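Side-chain contacts in glutathione S-transferase (Xanthomonas axonopodis pv. citri, PDB 6NV6), which binds glutathione and probably conjugates it to electrophilic substrates, as a theta class glutathione transferase: residues G156-M160 / G161-L165; S13-R16 / K17-C21. All coordinates share one frame; numbering follows the deposited sequence.

Interaction 1. Residues G156-M160 / G161-L165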
loop_
_atom_site.group_PDB
_atom_site.type_symbol
_atom_site.label_atom_id
_atom_site.label_comp_id
_atom_site.label_asym_id
_atom_site.label_seq_id
_atom_site.Cartn_x
_atom_site.Cartn_y
_atom_site.Cartn_z
ATOM N N GLY A 156 -10.894 13.505 5.590
ATOM C CA GLY A 156 -12.148 13.637 4.869
ATOM C C GLY A 156 -12.052 13.196 3.421
ATOM O O GLY A 156 -12.994 12.613 2.875
ATOM N N ARG A 157 -10.921 13.463 2.777
ATOM C CA ARG A 157 -10.716 13.102 1.386
ATOM C C ARG A 157 -9.493 12.199 1.264
ATOM O O ARG A 157 -8.569 12.260 2.084
ATOM C CB ARG A 157 -10.549 14.354 0.508
ATOM N N PHE A 158 -9.517 11.343 0.245
ATOM C CA PHE A 158 -8.373 10.508 -0.093
ATOM C C PHE A 158 -7.128 11.362 -0.358
ATOM O O PHE A 158 -7.208 12.466 -0.901
ATOM C CB PHE A 158 -8.745 9.657 -1.314
ATOM C CG PHE A 158 -7.584 8.990 -1.993
ATOM C CD1 PHE A 158 -6.868 9.648 -2.968
ATOM C CD2 PHE A 158 -7.256 7.671 -1.702
ATOM C CE1 PHE A 158 -5.811 9.023 -3.620
ATOM C CE2 PHE A 158 -6.196 7.041 -2.351
ATOM C CZ PHE A 158 -5.475 7.719 -3.314
ATOM N N ALA A 159 -5.970 10.845 0.031
ATOM C CA ALA A 159 -4.688 11.503 -0.241
ATOM C C ALA A 159 -3.576 10.467 -0.058
ATOM O O ALA A 159 -3.845 9.276 0.138
ATOM C CB ALA A 159 -4.497 12.732 0.648
ATOM N N MET A 160 -2.323 10.927 -0.122
ATOM C CA MET A 160 -1.168 10.029 -0.085
ATOM C C MET A 160 -1.185 9.108 1.124
ATOM O O MET A 160 -0.653 7.989 1.060
ATOM C CB MET A 160 0.109 10.863 -0.078
ATOM C CG MET A 160 0.117 11.908 1.046
ATOM S SD MET A 160 1.715 12.704 1.276
ATOM C CE MET A 160 2.219 12.708 -0.423
ATOM N N GLY A 161 -1.773 9.568 2.233
ATOM C CA GLY A 161 -1.772 8.789 3.454
ATOM C C GLY A 161 -2.480 7.457 3.326
ATOM O O GLY A 161 -2.161 6.512 4.051
ATOM N N ASP A 162 -3.435 7.350 2.405
ATOM C CA ASP A 162 -4.131 6.085 2.206
ATOM C C ASP A 162 -3.336 5.086 1.372
ATOM O O ASP A 162 -3.692 3.899 1.334
ATOM C CB ASP A 162 -5.478 6.329 1.526
ATOM C CG ASP A 162 -6.457 7.056 2.411
ATOM O OD1 ASP A 162 -6.372 8.305 2.506
ATOM O OD2 ASP A 162 -7.318 6.364 2.996
ATOM N N ILE A 163 -2.275 5.528 0.710
ATOM C CA ILE A 163 -1.650 4.738 -0.340
ATOM C C ILE A 163 -0.827 3.576 0.217
ATOM O O ILE A 163 -0.978 2.454 -0.281
ATOM C CB ILE A 163 -0.825 5.655 -1.248
ATOM C CG1 ILE A 163 -1.762 6.476 -2.126
ATOM C CG2 ILE A 163 0.155 4.856 -2.105
ATOM C CD1 ILE A 163 -1.053 7.498 -2.983
ATOM N N PRO A 164 0.035 3.752 1.233
ATOM C CA PRO A 164 0.818 2.589 1.703
ATOM C C PRO A 164 -0.039 1.445 2.225
ATOM O O PRO A 164 0.101 0.306 1.743
ATOM C CB PRO A 164 1.711 3.188 2.794
ATOM C CG PRO A 164 1.831 4.615 2.422
ATOM C CD PRO A 164 0.514 5.003 1.850
ATOM N N LEU A 165 -0.943 1.703 3.183
ATOM C CA LEU A 165 -1.823 0.627 3.648
ATOM C C LEU A 165 -2.784 0.161 2.552
ATOM O O LEU A 165 -3.121 -1.029 2.491
ATOM C CB LEU A 165 -2.608 1.067 4.879
ATOM C CG LEU A 165 -3.420 -0.040 5.550
ATOM C CD1 LEU A 165 -2.518 -1.179 6.030
ATOM C CD2 LEU A 165 -4.236 0.515 6.701
#
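Phe158 and Ile163 meet across the turn that leads into helix 163-174. Ring atom CZ of Phe158 lies 4.1 Å from CG1 of Ile163, and the two side chains run at about a right angle. The ring gets there because CG of Phe158 stands opposite the backbone N (chi1 166°), which swings it over the turn. Ring atom CD2 is 3.9 Å from CB of Asp162, and the ring meets both neighbours obliquely. The ring and carboxylate planes differ by 25°.

The turn beneath is compact and buried. Asp162 N donates to Ala159 O over 3.0 Å, and Ile163 N donates to Met160 O, also over 3.0 Å. The carboxylate of Asp162 is turned to other partners: OD1 binds Ser154 OG, and OD2 is gripped by both Leu153 N and Trp188 NE1. This fixes its rotation. Met160 leaves the turn and packs on helix 68-79.

The start of the segment is looser. Gly156 is exposed, and Arg157 points away, modelled only to CB. Phe158 is partly exposed and forms a cation-pi contact with Arg195.

Phe158 and Ile163, on either side of the Ala159-Asp162 turn in sequence, are consistent with the hydrophobic staple found at the start of the corresponding helix in the glutathione transferase fold.

Interaction 2. Residues S13-R16 / K17-C21; sequences SNVR and KALWC
Asn14 and Lys17 join their side chains along helix 13-25, the helix of the beta-alpha-beta unit made with strands 4-7 and 29-32 of the thioredoxin-like domain. The two chains lie side by side and point the same way. Lys17 NZ donates to Asn14 OD1 over 2.9 Å, and the donor is tilted from the amide carbonyl plane. CG of Lys17 lies anti to its carbonyl carbon (chi1 -71°), which sends the chain back toward the N-terminal end of the helix; a slight bend at chi3 brings NZ to Asn14. On the way its CG passes close to Ser13 O. NZ has a second partner in Asn69 OD1, so the ammonium group bridges two side-chain amides.

Val15 and Leu19 form another pair, one turn apart and also side by side. CG1 of Val15 lies opposite its backbone N (chi1 177°), and this branch reaches the CD1 methyl of Leu19. CB of Leu19 is directed toward the preceding turn. Its amide N donates to Val15 O over 2.9 Å in a nearly straight bond.

Arg16 and Trp20 share a backbone bond, from Trp20 N to Arg16 O over 2.8 Å, but their side chains go elsewhere. Arg16 is extended from CG to NE; its NH2 binds Thr204 OG1, and NE makes a weak bond to Val202 O. The indole of Trp20 extends off the 13-16 side; it meets Tyr198 edge-to-face, and its NE1 hydrogen-bonds Glu24 OE2. Val15 O has two donors: besides Leu19 N it takes a weak bond from Ala18 N, 3.0 Å away and bent to 122°.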
loop_
_atom_site.group_PDB
_atom_site.type_symbol
_atom_site.label_atom_id
_atom_site.label_comp_id
_atom_site.label_asym_id
_atom_site.label_seq_id
_atom_site.Cartn_x
_atom_site.Cartn_y
_atom_site.Cartn_z
ATOM N N SER A 13 4.000 -5.155 -2.782
ATOM C CA SER A 13 3.131 -4.108 -2.247
ATOM C C SER A 13 3.837 -2.757 -2.210
ATOM O O SER A 13 3.204 -1.707 -2.395
ATOM C CB SER A 13 2.646 -4.506 -0.841
ATOM O OG SER A 13 1.627 -5.499 -0.892
ATOM N N ASN A 14 5.145 -2.777 -1.974
ATOM C CA ASN A 14 5.914 -1.543 -1.983
ATOM C C ASN A 14 5.975 -0.949 -3.385
ATOM O O ASN A 14 5.833 0.268 -3.558
ATOM C CB ASN A 14 7.312 -1.811 -1.444
ATOM C CG ASN A 14 7.335 -1.950 0.064
ATOM O OD1 ASN A 14 6.452 -1.449 0.754
ATOM N ND2 ASN A 14 8.354 -2.618 0.586
ATOM N N VAL A 15 6.165 -1.796 -4.398
ATOM C CA VAL A 15 6.175 -1.317 -5.771
ATOM C C VAL A 15 4.772 -0.876 -6.177
ATOM O O VAL A 15 4.598 0.122 -6.888
ATOM C CB VAL A 15 6.745 -2.418 -6.693
ATOM C CG1 VAL A 15 6.719 -1.991 -8.160
ATOM C CG2 VAL A 15 8.165 -2.821 -6.257
ATOM N N ARG A 16 3.746 -1.582 -5.692
ATOM C CA ARG A 16 2.375 -1.149 -5.941
ATOM C C ARG A 16 2.146 0.262 -5.426
ATOM O O ARG A 16 1.495 1.077 -6.090
ATOM C CB ARG A 16 1.390 -2.106 -5.277
ATOM C CG ARG A 16 1.187 -3.419 -5.998
ATOM C CD ARG A 16 0.277 -4.333 -5.178
ATOM N NE ARG A 16 0.019 -5.595 -5.859
ATOM C CZ ARG A 16 0.358 -6.788 -5.383
ATOM N NH1 ARG A 16 0.953 -6.888 -4.201
ATOM N NH2 ARG A 16 0.094 -7.875 -6.093
ATOM N N LYS A 17 2.666 0.559 -4.231
ATOM C CA LYS A 17 2.576 1.903 -3.667
ATOM C C LYS A 17 3.055 2.948 -4.657
ATOM O O LYS A 17 2.431 4.007 -4.816
ATOM C CB LYS A 17 3.432 2.008 -2.411
ATOM C CG LYS A 17 2.941 1.275 -1.199
ATOM C CD LYS A 17 3.807 1.704 -0.043
ATOM C CE LYS A 17 3.981 0.629 0.987
ATOM N NZ LYS A 17 5.184 0.963 1.779
ATOM N N ALA A 18 4.172 2.671 -5.323
ATOM C CA ALA A 18 4.752 3.654 -6.220
ATOM C C ALA A 18 3.993 3.720 -7.538
ATOM O O ALA A 18 3.731 4.817 -8.044
ATOM C CB ALA A 18 6.226 3.325 -6.454
ATOM N N LEU A 19 3.623 2.558 -8.100
ATOM C CA LEU A 19 2.875 2.540 -9.357
ATOM C C LEU A 19 1.541 3.238 -9.194
ATOM O O LEU A 19 1.147 4.057 -10.034
ATOM C CB LEU A 19 2.658 1.105 -9.834
ATOM C CG LEU A 19 3.994 0.398 -10.031
ATOM C CD1 LEU A 19 3.837 -1.094 -10.244
ATOM C CD2 LEU A 19 4.766 1.055 -11.165
ATOM N N TRP A 20 0.849 2.952 -8.094
ATOM C CA TRP A 20 -0.427 3.601 -7.839
ATOM C C TRP A 20 -0.263 5.119 -7.742
ATOM O O TRP A 20 -1.059 5.877 -8.311
ATOM C CB TRP A 20 -1.029 3.016 -6.561
ATOM C CG TRP A 20 -2.338 3.597 -6.162
ATOM C CD1 TRP A 20 -3.180 4.345 -6.930
ATOM C CD2 TRP A 20 -2.959 3.475 -4.881
ATOM N NE1 TRP A 20 -4.281 4.698 -6.205
ATOM C CE2 TRP A 20 -4.178 4.167 -4.944
ATOM C CE3 TRP A 20 -2.605 2.839 -3.687
ATOM C CZ2 TRP A 20 -5.054 4.247 -3.846
ATOM C CZ3 TRP A 20 -3.476 2.910 -2.603
ATOM C CH2 TRP A 20 -4.679 3.611 -2.687
ATOM N N CYS A 21 0.765 5.580 -7.027
ATOM C CA CYS A 21 1.004 7.016 -6.910
ATOM C C CYS A 21 1.336 7.645 -8.261
ATOM O O CYS A 21 0.775 8.688 -8.631
ATOM C CB CYS A 21 2.121 7.271 -5.905
ATOM S SG CYS A 21 2.172 8.977 -5.403
#

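How the interactions relate
Interaction 2 comes first along the chain, on helix 13-25. Interaction 1 follows much later, where a loop enters helix 163-174. Their centres are about 13 Å apart, yet the two meet directly. Phe158 CE2 packs at 3.4 Å on Trp20 CZ2, and Ile163 also lies against this indole. Pro164 rests on the aliphatic part of Lys17. Interaction 2 belongs to the thioredoxin-like N-terminal domain and interaction 1 to the helical C-terminal domain, so these contacts are part of the interface between the two domains. Helix 68-79 borders both: it receives Met160 from interaction 1 and Cys21 from interaction 2.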